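Local coordinates for protein flavohemoglobin (Malassezia yamatoensis, PDB 6O0A) that binds heme and FAD and, as a flavohemoglobin, probably detoxifies nitric oxide by passing electrons from NAD(P)H through the flavin to the heme iron, at residues Y122-I127 and A142-Y147; K175-T180 and D188-P193; L281-A286 and R307-I312. One frame throughout, in Å; residues are numbered along the deposited sequence.

Contact 1 (Y122-I127 and A142-Y147); sequences YLFGAI and AWTEVY. With HEM (protoporphyrin IX containing Fe), chain C.
In the helical heme-binding domain, Phe124 of helix 115-131 packs against Trp143, Thr144 and Tyr147 of helix 137-163. The segments run nearly antiparallel, at 153°, but their axes stay 11.9 Å apart, so the ring of Phe124 spans the gap. Its leading atom CZ comes to 3.5 Å from Trp143 O, which lies at the ring edge near the ring plane. On one flank CE2 approaches Thr144 OG1 at 3.3 Å, and on the other CE1 rests 3.9 Å from Tyr147 CB. Ile127 CD1, from the same helix as Phe124, covers one face over the ring centre. Tyr147 projects toward helix 115-131 with CG anti to its N (chi1 179°), which carries the ring past Leu123 to the heme, where CE2 lies 3.6 Å from CBB of the porphyrin. Its OH is hydrogen-bonded to Tyr116 O, and Thr144 OG1 is engaged by Tyr120 OH and by Val140 O. No hydrogen bond joins the two segments. Cohesion therefore rests on apolar and ring-edge contacts, while the hydroxyls of Thr144 and Tyr147 find their hydrogen-bond partners outside the two segments, and the tether on Tyr147 OH would restrain the ring beside the heme vinyl group.

Contact 2 (K175-T180 and D188-P193); sequences KLVKRT and DMVFEP
Strands 175-180 and 188-193 pair antiparallel with a one-residue shift in register, a classic beta bulge at which Val177 and Lys178 both face Val190. The acceptor Val190 O takes both amides, Val177 N at 2.9 Å and Lys178 N at a longer 3.3 Å, the latter in the carbonyl plane on a lone pair. Regular pairing resumes on either side, with Lys175 and Glu192 exchanging two bonds at one end and Thr180 and Asp188 two at the other. On the face bearing Leu176, Arg179, Met189 and Phe191, the Leu176 methyl CD1 sits over the Phe191 ring, a CH-pi contact 4.0 Å from the centroid and 14° off the normal. With CG anti to the backbone N (chi1 177°), Leu176 carries its isobutyl end toward both Phe191 and Met189; its other methyl, CD2, meets Met189 CE at 3.7 Å, the two side chains crossing at about a right angle. At the bulge itself, Val177 CG2 touches Val190 CG1 at 3.8 Å, and Val177 also crosses the carboxylate-bearing chain of Glu192. A water bridges Thr180 OG1 and Asp188 O, donating to the carbonyl. The polar ends turn to other parts of the chain: Asp188 forms a salt bridge with Arg235, Arg179 bonds to Gln251 O, and Glu192 OE2 is hydrogen-bonded to Gln233 NE2. The hairpin lies within the six-stranded antiparallel sheet of the FAD-binding domain, between strand 258-262, whose Ile261 touches Phe191, and strand 234-239, which bonds through Ile236 to Met189.

Contact 3 (L281-A286 and R307-I312); sequences LVLICA and REVMII
Backbone hydrogen bonds carry most of the parallel pairing of Leu281-Cys285 with Glu308-Ile312, whose short axes run 4.7 Å apart and only 12° from parallel. Five of them pass alternately between the chains: Leu281 N to Glu308 O, Met310 N to Leu281 O, Leu283 N to Met310 O, Ile312 N to Leu283 O and Cys285 N to Ile312 O. The bond from Leu283 N to Met310 O is 2.7 Å long with an N-H...O angle of 170°; three others are within 2° of this, and Cys285 N to Ile312 O bends to 160°. Beside them, weaker CA-H...O contacts reuse four of these carbonyls; Ile284 CA, for example, lies 3.2 Å from Ile312 O. Leu281 O thus receives both Met310 N and the CA-H of Val309.

Apolar contacts fall on the two faces of the sheet. On one, Val282 and Met310 lie side by side pointing the same way, with Val282 CG1 4.1 Å from Met310 SD in one of the two conformers of the methionine. On the other face, Leu283 runs alongside Ile311, CD1 approaching Ile311 CG1 at 4.2 Å, and also nears Val309. At the strand entrance, Leu281 CD1 touches the aliphatic CD of Arg307 at 4.1 Å. The guanidinium beyond is held by a salt bridge to Glu274 and by carbonyls of Ser279 and Asp276.

Together the strands and helix 290-302 form a beta-alpha-beta unit of the NAD-binding domain. That helix covers the face bearing Leu281 and Ile311, through Leu300, Val293 and Val297. Across the sheet, Ile284 meets Phe376 and Met380 of helix 374-386, while strand 367-371 bonds to the far edge of strand 281-286.

From the N terminus, the chain first builds the helical heme-binding part, where contact 1 closes a mostly helical loop of 14 residues between helices 115-131 and 137-163. The next element after helix 137-163 is strand 171-181, which opens contact 2; there a short turn closes the hairpin of the antiparallel FAD-binding sheet. Contact 3 comes last, closing the longer excursion through helix 290-302 in the parallel NAD-binding sheet. The three are in series, none enclosing or crossing another. Contact 1 lies about 43 Å, centre to centre, from each of the others, across the chain's centre, whereas contacts 2 and 3 are about 28 Å apart.

Contact 1 (Y122-I127 and A142-Y147)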
loop_
_atom_site.group_PDB
_atom_site.type_symbol
_atom_site.label_atom_id
_atom_site.label_comp_id
_atom_site.label_asym_id
_atom_site.label_seq_id
_atom_site.Cartn_x
_atom_site.Cartn_y
_atom_site.Cartn_z
ATOM N N TYR A 122 7.664 -13.325 19.939
ATOM C CA TYR A 122 6.338 -13.064 20.494
ATOM C C TYR A 122 5.242 -13.764 19.712
ATOM O O TYR A 122 4.248 -14.189 20.311
ATOM C CB TYR A 122 6.099 -11.552 20.585
ATOM C CG TYR A 122 7.084 -10.992 21.578
ATOM C CD1 TYR A 122 6.951 -11.286 22.927
ATOM C CD2 TYR A 122 8.206 -10.295 21.161
ATOM C CE1 TYR A 122 7.877 -10.841 23.845
ATOM C CE2 TYR A 122 9.137 -9.849 22.073
ATOM C CZ TYR A 122 8.962 -10.125 23.410
ATOM O OH TYR A 122 9.889 -9.702 24.333
ATOM N N LEU A 123 5.403 -13.929 18.400
ATOM C CA LEU A 123 4.396 -14.664 17.646
ATOM C C LEU A 123 4.340 -16.114 18.103
ATOM O O LEU A 123 3.260 -16.656 18.365
ATOM C CB LEU A 123 4.677 -14.582 16.140
ATOM C CG LEU A 123 3.695 -15.364 15.278
ATOM C CD1 LEU A 123 2.280 -14.849 15.524
ATOM C CD2 LEU A 123 4.059 -15.192 13.809
ATOM N N PHE A 124 5.496 -16.765 18.213
ATOM C CA PHE A 124 5.469 -18.173 18.563
ATOM C C PHE A 124 5.186 -18.384 20.039
ATOM O O PHE A 124 4.630 -19.427 20.398
ATOM C CB PHE A 124 6.766 -18.834 18.090
ATOM C CG PHE A 124 6.692 -19.257 16.641
ATOM C CD1 PHE A 124 6.670 -18.300 15.634
ATOM C CD2 PHE A 124 6.571 -20.597 16.294
ATOM C CE1 PHE A 124 6.558 -18.673 14.292
ATOM C CE2 PHE A 124 6.460 -20.978 14.952
ATOM C CZ PHE A 124 6.459 -20.016 13.957
ATOM N N GLY A 125 5.488 -17.398 20.884
ATOM C CA GLY A 125 4.997 -17.449 22.254
ATOM C C GLY A 125 3.479 -17.426 22.317
ATOM O O GLY A 125 2.863 -18.114 23.139
ATOM N N ALA A 126 2.852 -16.620 21.459
ATOM C CA ALA A 126 1.390 -16.556 21.442
ATOM C C ALA A 126 0.789 -17.834 20.872
ATOM O O ALA A 126 -0.275 -18.279 21.319
ATOM C CB ALA A 126 0.920 -15.339 20.638
ATOM N N ILE A 127 1.444 -18.425 19.871
ATOM C CA ILE A 127 1.027 -19.738 19.385
ATOM C C ILE A 127 1.067 -20.758 20.517
ATOM O O ILE A 127 0.126 -21.541 20.701
ATOM C CB ILE A 127 1.909 -20.170 18.200
ATOM C CG1 ILE A 127 1.615 -19.299 16.974
ATOM C CG2 ILE A 127 1.693 -21.652 17.882
ATOM C CD1 ILE A 127 2.660 -19.436 15.887
ATOM N N ALA A 142 7.899 -27.219 12.290
ATOM C CA ALA A 142 7.489 -27.016 10.904
ATOM C C ALA A 142 7.080 -25.569 10.647
ATOM O O ALA A 142 7.461 -24.982 9.627
ATOM C CB ALA A 142 6.349 -27.970 10.555
ATOM N N TRP A 143 6.317 -24.966 11.562
ATOM C CA TRP A 143 5.896 -23.584 11.349
ATOM C C TRP A 143 7.052 -22.605 11.531
ATOM O O TRP A 143 7.088 -21.554 10.877
ATOM C CB TRP A 143 4.711 -23.259 12.267
ATOM C CG TRP A 143 3.453 -23.843 11.692
ATOM C CD1 TRP A 143 2.866 -25.038 12.022
ATOM C CD2 TRP A 143 2.680 -23.305 10.604
ATOM N NE1 TRP A 143 1.751 -25.252 11.230
ATOM C CE2 TRP A 143 1.619 -24.204 10.355
ATOM C CE3 TRP A 143 2.777 -22.145 9.831
ATOM C CZ2 TRP A 143 0.662 -23.975 9.363
ATOM C CZ3 TRP A 143 1.825 -21.915 8.852
ATOM C CH2 TRP A 143 0.779 -22.827 8.630
ATOM N N THR A 144 8.021 -22.941 12.382
ATOM C CA THR A 144 9.240 -22.143 12.456
ATOM C C THR A 144 9.974 -22.126 11.117
ATOM O O THR A 144 10.466 -21.077 10.684
ATOM C CB THR A 144 10.126 -22.682 13.579
ATOM O OG1 THR A 144 9.439 -22.497 14.826
ATOM C CG2 THR A 144 11.474 -21.972 13.617
ATOM N N GLU A 145 10.057 -23.280 10.443
ATOM C CA GLU A 145 10.683 -23.312 9.127
ATOM C C GLU A 145 9.949 -22.396 8.153
ATOM O O GLU A 145 10.581 -21.632 7.414
ATOM C CB GLU A 145 10.717 -24.739 8.587
ATOM C CG GLU A 145 11.514 -24.824 7.287
ATOM C CD GLU A 145 11.576 -26.223 6.698
ATOM O OE1 GLU A 145 11.295 -27.202 7.422
ATOM O OE2 GLU A 145 11.908 -26.332 5.498
ATOM N N VAL A 146 8.612 -22.463 8.149
ATOM C CA VAL A 146 7.798 -21.591 7.306
ATOM C C VAL A 146 8.091 -20.129 7.619
ATOM O O VAL A 146 8.333 -19.322 6.715
ATOM C CB VAL A 146 6.301 -21.914 7.489
ATOM C CG1 VAL A 146 5.415 -20.912 6.736
ATOM C CG2 VAL A 146 6.000 -23.329 7.034
ATOM N N TYR A 147 8.104 -19.774 8.909
ATOM C CA TYR A 147 8.383 -18.392 9.288
ATOM C C TYR A 147 9.723 -17.923 8.730
ATOM O O TYR A 147 9.824 -16.827 8.172
ATOM C CB TYR A 147 8.369 -18.226 10.813
ATOM C CG TYR A 147 8.685 -16.793 11.230
ATOM C CD1 TYR A 147 10.002 -16.361 11.426
ATOM C CD2 TYR A 147 7.667 -15.860 11.385
ATOM C CE1 TYR A 147 10.290 -15.036 11.784
ATOM C CE2 TYR A 147 7.945 -14.536 11.747
ATOM C CZ TYR A 147 9.257 -14.135 11.934
ATOM O OH TYR A 147 9.521 -12.819 12.286
HETATM C CHA HEM C . 2.741 -4.669 7.668
HETATM C CHB HEM C . 3.825 -9.386 7.057
HETATM C CHC HEM C . 7.634 -8.886 10.022
HETATM C CHD HEM C . 6.160 -4.399 11.126
HETATM C C1A HEM C . 2.717 -5.981 7.227
HETATM C C2A HEM C . 1.768 -6.551 6.297
HETATM C C3A HEM C . 2.070 -7.843 6.125
HETATM C C4A HEM C . 3.214 -8.153 6.958
HETATM C CMA HEM C . 1.334 -8.858 5.226
HETATM C CAA HEM C . 0.630 -5.771 5.604
HETATM C CBA HEM C . 1.249 -5.221 4.321
HETATM C CGA HEM C . 0.245 -4.361 3.593
HETATM O O1A HEM C . -0.352 -3.458 4.230
HETATM O O2A HEM C . 0.042 -4.575 2.373
HETATM C C1B HEM C . 4.957 -9.667 7.797
HETATM C C2B HEM C . 5.628 -10.951 7.878
HETATM C C3B HEM C . 6.676 -10.820 8.715
HETATM C C4B HEM C . 6.708 -9.441 9.166
HETATM C CMB HEM C . 5.139 -12.206 7.128
HETATM C CAB HEM C . 7.728 -11.872 9.145
HETATM C CBB HEM C . 7.944 -13.041 8.518
HETATM C C1C HEM C . 7.534 -7.640 10.603
HETATM C C2C HEM C . 8.400 -7.133 11.637
HETATM C C3C HEM C . 8.004 -5.886 11.950
HETATM C C4C HEM C . 6.856 -5.583 11.124
HETATM C CMC HEM C . 9.587 -7.943 12.207
HETATM C CAC HEM C . 8.553 -4.896 13.012
HETATM C CBC HEM C . 9.162 -5.308 14.140
HETATM C C1D HEM C . 5.116 -4.098 10.277
HETATM C C2D HEM C . 4.398 -2.836 10.277
HETATM C C3D HEM C . 3.452 -2.901 9.342
HETATM C C4D HEM C . 3.532 -4.202 8.698
HETATM C CMD HEM C . 4.701 -1.657 11.230
HETATM C CAD HEM C . 2.448 -1.777 9.005
HETATM C CBD HEM C . 1.074 -2.211 9.507
HETATM C CGD HEM C . 0.926 -1.979 10.994
HETATM O O1D HEM C . 1.246 -0.860 11.478
HETATM O O2D HEM C . 0.460 -2.914 11.702
HETATM N NA HEM C . 3.587 -6.990 7.611
HETATM N NB HEM C . 5.640 -8.776 8.594
HETATM N NC HEM C . 6.600 -6.667 10.301
HETATM N ND HEM C . 4.571 -4.902 9.296
HETATM FE FE HEM C . 5.268 -6.764 8.742
#

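Contact 2 (K175-T180 and D188-P193)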
loop_
_atom_site.group_PDB
_atom_site.type_symbol
_atom_site.label_atom_id
_atom_site.label_comp_id
_atom_site.label_asym_id
_atom_site.label_seq_id
_atom_site.Cartn_x
_atom_site.Cartn_y
_atom_site.Cartn_z
ATOM N N LYS A 175 9.986 20.197 5.942
ATOM C CA LYS A 175 9.200 21.354 6.336
ATOM C C LYS A 175 7.998 21.495 5.405
ATOM O O LYS A 175 8.112 21.324 4.184
ATOM C CB LYS A 175 10.065 22.622 6.305
ATOM C CG LYS A 175 9.312 23.928 6.539
ATOM C CD LYS A 175 10.026 25.086 5.847
ATOM C CE LYS A 175 10.535 26.112 6.832
ATOM N NZ LYS A 175 11.112 27.301 6.132
ATOM N N LEU A 176 6.845 21.800 5.983
ATOM C CA LEU A 176 5.645 22.051 5.191
ATOM C C LEU A 176 5.741 23.456 4.599
ATOM O O LEU A 176 5.756 24.449 5.336
ATOM C CB LEU A 176 4.400 21.873 6.063
ATOM C CG LEU A 176 3.075 22.181 5.360
ATOM C CD1 LEU A 176 2.850 21.259 4.129
ATOM C CD2 LEU A 176 1.896 22.058 6.333
ATOM N N VAL A 177 5.832 23.557 3.271
ATOM C CA VAL A 177 6.004 24.855 2.622
ATOM C C VAL A 177 4.742 25.355 1.932
ATOM O O VAL A 177 4.639 26.567 1.679
ATOM C CB VAL A 177 7.187 24.848 1.626
ATOM C CG1 VAL A 177 8.500 24.497 2.345
ATOM C CG2 VAL A 177 6.924 23.890 0.459
ATOM N N LYS A 178 3.788 24.479 1.616
ATOM C CA LYS A 178 2.548 24.914 0.984
ATOM C C LYS A 178 1.418 23.977 1.390
ATOM O O LYS A 178 1.578 22.755 1.394
ATOM C CB LYS A 178 2.670 24.962 -0.542
ATOM C CG LYS A 178 1.508 25.668 -1.221
ATOM C CD LYS A 178 1.706 25.746 -2.733
ATOM C CE LYS A 178 0.639 26.621 -3.379
ATOM N NZ LYS A 178 0.809 26.673 -4.851
ATOM N N ARG A 179 0.268 24.564 1.710
ATOM C CA ARG A 179 -0.890 23.815 2.183
ATOM C C ARG A 179 -2.133 24.419 1.548
ATOM O O ARG A 179 -2.406 25.606 1.735
ATOM C CB ARG A 179 -0.961 23.879 3.712
ATOM C CG ARG A 179 -2.081 23.098 4.331
ATOM C CD ARG A 179 -2.427 23.675 5.694
ATOM N NE ARG A 179 -3.502 22.906 6.301
ATOM C CZ ARG A 179 -4.791 23.173 6.128
ATOM N NH1 ARG A 179 -5.172 24.199 5.373
ATOM N NH2 ARG A 179 -5.698 22.409 6.711
ATOM N N THR A 180 -2.884 23.614 0.797
ATOM C CA THR A 180 -4.059 24.099 0.078
ATOM C C THR A 180 -5.239 23.175 0.347
ATOM O O THR A 180 -5.158 21.980 0.069
ATOM C CB THR A 180 -3.799 24.160 -1.432
ATOM O OG1 THR A 180 -2.577 24.866 -1.699
ATOM C CG2 THR A 180 -4.952 24.869 -2.127
ATOM N N ASP A 188 -3.967 19.473 0.033
ATOM C CA ASP A 188 -2.824 19.252 -0.850
ATOM C C ASP A 188 -1.597 19.910 -0.221
ATOM O O ASP A 188 -1.581 21.134 -0.012
ATOM C CB ASP A 188 -3.179 19.856 -2.219
ATOM C CG ASP A 188 -2.089 19.688 -3.272
ATOM O OD1 ASP A 188 -1.060 19.044 -3.000
ATOM O OD2 ASP A 188 -2.279 20.215 -4.402
ATOM N N MET A 189 -0.594 19.095 0.139
ATOM C CA MET A 189 0.520 19.537 0.982
ATOM C C MET A 189 1.844 19.347 0.258
ATOM O O MET A 189 2.097 18.275 -0.299
ATOM C CB MET A 189 0.518 18.746 2.294
ATOM C CG MET A 189 -0.836 18.851 2.994
ATOM S SD MET A 189 -0.883 17.898 4.536
ATOM C CE MET A 189 0.207 18.885 5.552
ATOM N N VAL A 190 2.696 20.371 0.278
ATOM C CA VAL A 190 4.022 20.301 -0.337
ATOM C C VAL A 190 5.080 20.461 0.747
ATOM O O VAL A 190 5.057 21.445 1.495
ATOM C CB VAL A 190 4.212 21.377 -1.417
ATOM C CG1 VAL A 190 5.627 21.275 -2.018
ATOM C CG2 VAL A 190 3.129 21.255 -2.517
ATOM N N PHE A 191 6.026 19.512 0.801
ATOM C CA PHE A 191 7.109 19.494 1.777
ATOM C C PHE A 191 8.468 19.634 1.093
ATOM O O PHE A 191 8.668 19.155 -0.030
ATOM C CB PHE A 191 7.116 18.183 2.586
ATOM C CG PHE A 191 5.902 17.974 3.460
ATOM C CD1 PHE A 191 4.749 17.390 2.951
ATOM C CD2 PHE A 191 5.931 18.332 4.794
ATOM C CE1 PHE A 191 3.640 17.181 3.763
ATOM C CE2 PHE A 191 4.831 18.125 5.613
ATOM C CZ PHE A 191 3.680 17.560 5.095
ATOM N N GLU A 192 9.420 20.255 1.780
ATOM C CA GLU A 192 10.797 20.316 1.313
ATOM C C GLU A 192 11.732 19.905 2.434
ATOM O O GLU A 192 11.376 20.007 3.614
ATOM C CB GLU A 192 11.155 21.726 0.812
ATOM C CG GLU A 192 10.467 22.032 -0.516
ATOM C CD GLU A 192 10.729 23.442 -1.006
ATOM O OE1 GLU A 192 11.522 24.155 -0.363
ATOM O OE2 GLU A 192 10.135 23.828 -2.033
ATOM N N PRO A 193 12.926 19.409 2.106
ATOM C CA PRO A 193 13.836 18.956 3.171
ATOM C C PRO A 193 14.151 20.071 4.152
ATOM O O PRO A 193 14.352 21.230 3.771
ATOM C CB PRO A 193 15.092 18.512 2.414
ATOM C CG PRO A 193 14.606 18.143 1.076
ATOM C CD PRO A 193 13.444 19.080 0.769
HETATM O O HOH W 1 -0.607 23.040 -1.663
#

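Contact 3 (L281-A286 and R307-I312)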
loop_
_atom_site.group_PDB
_atom_site.type_symbol
_atom_site.label_atom_id
_atom_site.label_comp_id
_atom_site.label_asym_id
_atom_site.label_seq_id
_atom_site.Cartn_x
_atom_site.Cartn_y
_atom_site.Cartn_z
ATOM N N LEU A 281 -3.736 1.749 -21.675
ATOM C CA LEU A 281 -3.901 1.818 -20.231
ATOM C C LEU A 281 -5.300 2.315 -19.888
ATOM O O LEU A 281 -5.794 3.277 -20.487
ATOM C CB LEU A 281 -2.865 2.755 -19.585
ATOM C CG LEU A 281 -1.381 2.397 -19.668
ATOM C CD1 LEU A 281 -0.551 3.542 -19.109
ATOM C CD2 LEU A 281 -1.083 1.108 -18.916
ATOM N N VAL A 282 -5.934 1.664 -18.918
ATOM C CA VAL A 282 -7.223 2.098 -18.396
ATOM C C VAL A 282 -7.022 2.334 -16.911
ATOM O O VAL A 282 -6.611 1.422 -16.184
ATOM C CB VAL A 282 -8.339 1.071 -18.667
ATOM C CG1 VAL A 282 -9.678 1.594 -18.150
ATOM C CG2 VAL A 282 -8.442 0.761 -20.165
ATOM N N LEU A 283 -7.261 3.567 -16.467
ATOM C CA LEU A 283 -7.037 3.956 -15.079
ATOM C C LEU A 283 -8.391 4.287 -14.464
ATOM O O LEU A 283 -9.082 5.202 -14.934
ATOM C CB LEU A 283 -6.079 5.147 -14.996
ATOM C CG LEU A 283 -4.792 5.015 -15.825
ATOM C CD1 LEU A 283 -3.941 6.275 -15.684
ATOM C CD2 LEU A 283 -3.986 3.787 -15.389
ATOM N N ILE A 284 -8.774 3.545 -13.428
ATOM C CA ILE A 284 -10.103 3.658 -12.830
ATOM C C ILE A 284 -9.928 3.970 -11.349
ATOM O O ILE A 284 -9.266 3.212 -10.627
ATOM C CB ILE A 284 -10.921 2.376 -13.026
ATOM C CG1 ILE A 284 -11.095 2.081 -14.524
ATOM C CG2 ILE A 284 -12.254 2.489 -12.309
ATOM C CD1 ILE A 284 -11.893 0.818 -14.823
ATOM N N CYS A 285 -10.528 5.068 -10.887
ATOM C CA CYS A 285 -10.318 5.473 -9.505
ATOM C C CYS A 285 -11.581 6.074 -8.902
ATOM O O CYS A 285 -12.517 6.467 -9.604
ATOM C CB CYS A 285 -9.151 6.474 -9.374
ATOM S SG CYS A 285 -9.402 8.033 -10.245
ATOM N N ALA A 286 -11.591 6.142 -7.571
ATOM C CA ALA A 286 -12.669 6.772 -6.829
ATOM C C ALA A 286 -12.069 7.638 -5.735
ATOM O O ALA A 286 -11.099 7.240 -5.083
ATOM C CB ALA A 286 -13.615 5.740 -6.200
ATOM N N ARG A 307 0.574 5.903 -25.963
ATOM C CA ARG A 307 -0.416 4.914 -25.568
ATOM C C ARG A 307 -1.813 5.520 -25.512
ATOM O O ARG A 307 -1.996 6.689 -25.160
ATOM C CB ARG A 307 -0.082 4.336 -24.195
ATOM C CG ARG A 307 1.214 3.583 -24.104
ATOM C CD ARG A 307 1.479 3.178 -22.657
ATOM N NE ARG A 307 2.824 2.639 -22.494
ATOM C CZ ARG A 307 3.138 1.357 -22.649
ATOM N NH1 ARG A 307 2.200 0.475 -22.962
ATOM N NH2 ARG A 307 4.392 0.957 -22.490
ATOM N N GLU A 308 -2.807 4.702 -25.848
ATOM C CA GLU A 308 -4.184 5.069 -25.554
ATOM C C GLU A 308 -4.394 4.976 -24.058
ATOM O O GLU A 308 -4.105 3.940 -23.451
ATOM C CB GLU A 308 -5.166 4.152 -26.276
ATOM C CG GLU A 308 -5.107 4.266 -27.785
ATOM C CD GLU A 308 -6.244 3.534 -28.459
ATOM O OE1 GLU A 308 -7.091 2.955 -27.740
ATOM O OE2 GLU A 308 -6.292 3.544 -29.708
ATOM N N VAL A 309 -4.873 6.064 -23.460
ATOM C CA VAL A 309 -5.073 6.149 -22.016
ATOM C C VAL A 309 -6.531 6.519 -21.779
ATOM O O VAL A 309 -7.008 7.542 -22.285
ATOM C CB VAL A 309 -4.133 7.172 -21.359
ATOM C CG1 VAL A 309 -4.401 7.269 -19.859
ATOM C CG2 VAL A 309 -2.662 6.807 -21.602
ATOM N N MET A 310 -7.244 5.677 -21.043
ATOM C CA MET A 310 -8.628 5.936 -20.670
ATOM C C MET A 310 -8.680 6.105 -19.161
ATOM O O MET A 310 -8.276 5.205 -18.424
ATOM C CB MET A 310 -9.538 4.795 -21.120
ATOM C CG MET A 310 -10.996 4.951 -20.727
ATOM S SD MET A 310 -11.943 3.447 -21.078
ATOM C CE MET A 310 -11.457 3.099 -22.767
ATOM N N ILE A 311 -9.160 7.255 -18.707
ATOM C CA ILE A 311 -9.220 7.543 -17.282
ATOM C C ILE A 311 -10.681 7.672 -16.885
ATOM O O ILE A 311 -11.413 8.471 -17.474
ATOM C CB ILE A 311 -8.439 8.821 -16.924
ATOM C CG1 ILE A 311 -6.969 8.661 -17.310
ATOM C CG2 ILE A 311 -8.572 9.125 -15.419
ATOM C CD1 ILE A 311 -6.344 9.899 -17.921
ATOM N N ILE A 312 -11.101 6.889 -15.891
ATOM C CA ILE A 312 -12.472 6.913 -15.392
ATOM C C ILE A 312 -12.387 7.188 -13.898
ATOM O O ILE A 312 -11.910 6.341 -13.138
ATOM C CB ILE A 312 -13.222 5.602 -15.670
ATOM C CG1 ILE A 312 -12.990 5.123 -17.107
ATOM C CG2 ILE A 312 -14.714 5.779 -15.416
ATOM C CD1 ILE A 312 -13.672 5.967 -18.171
#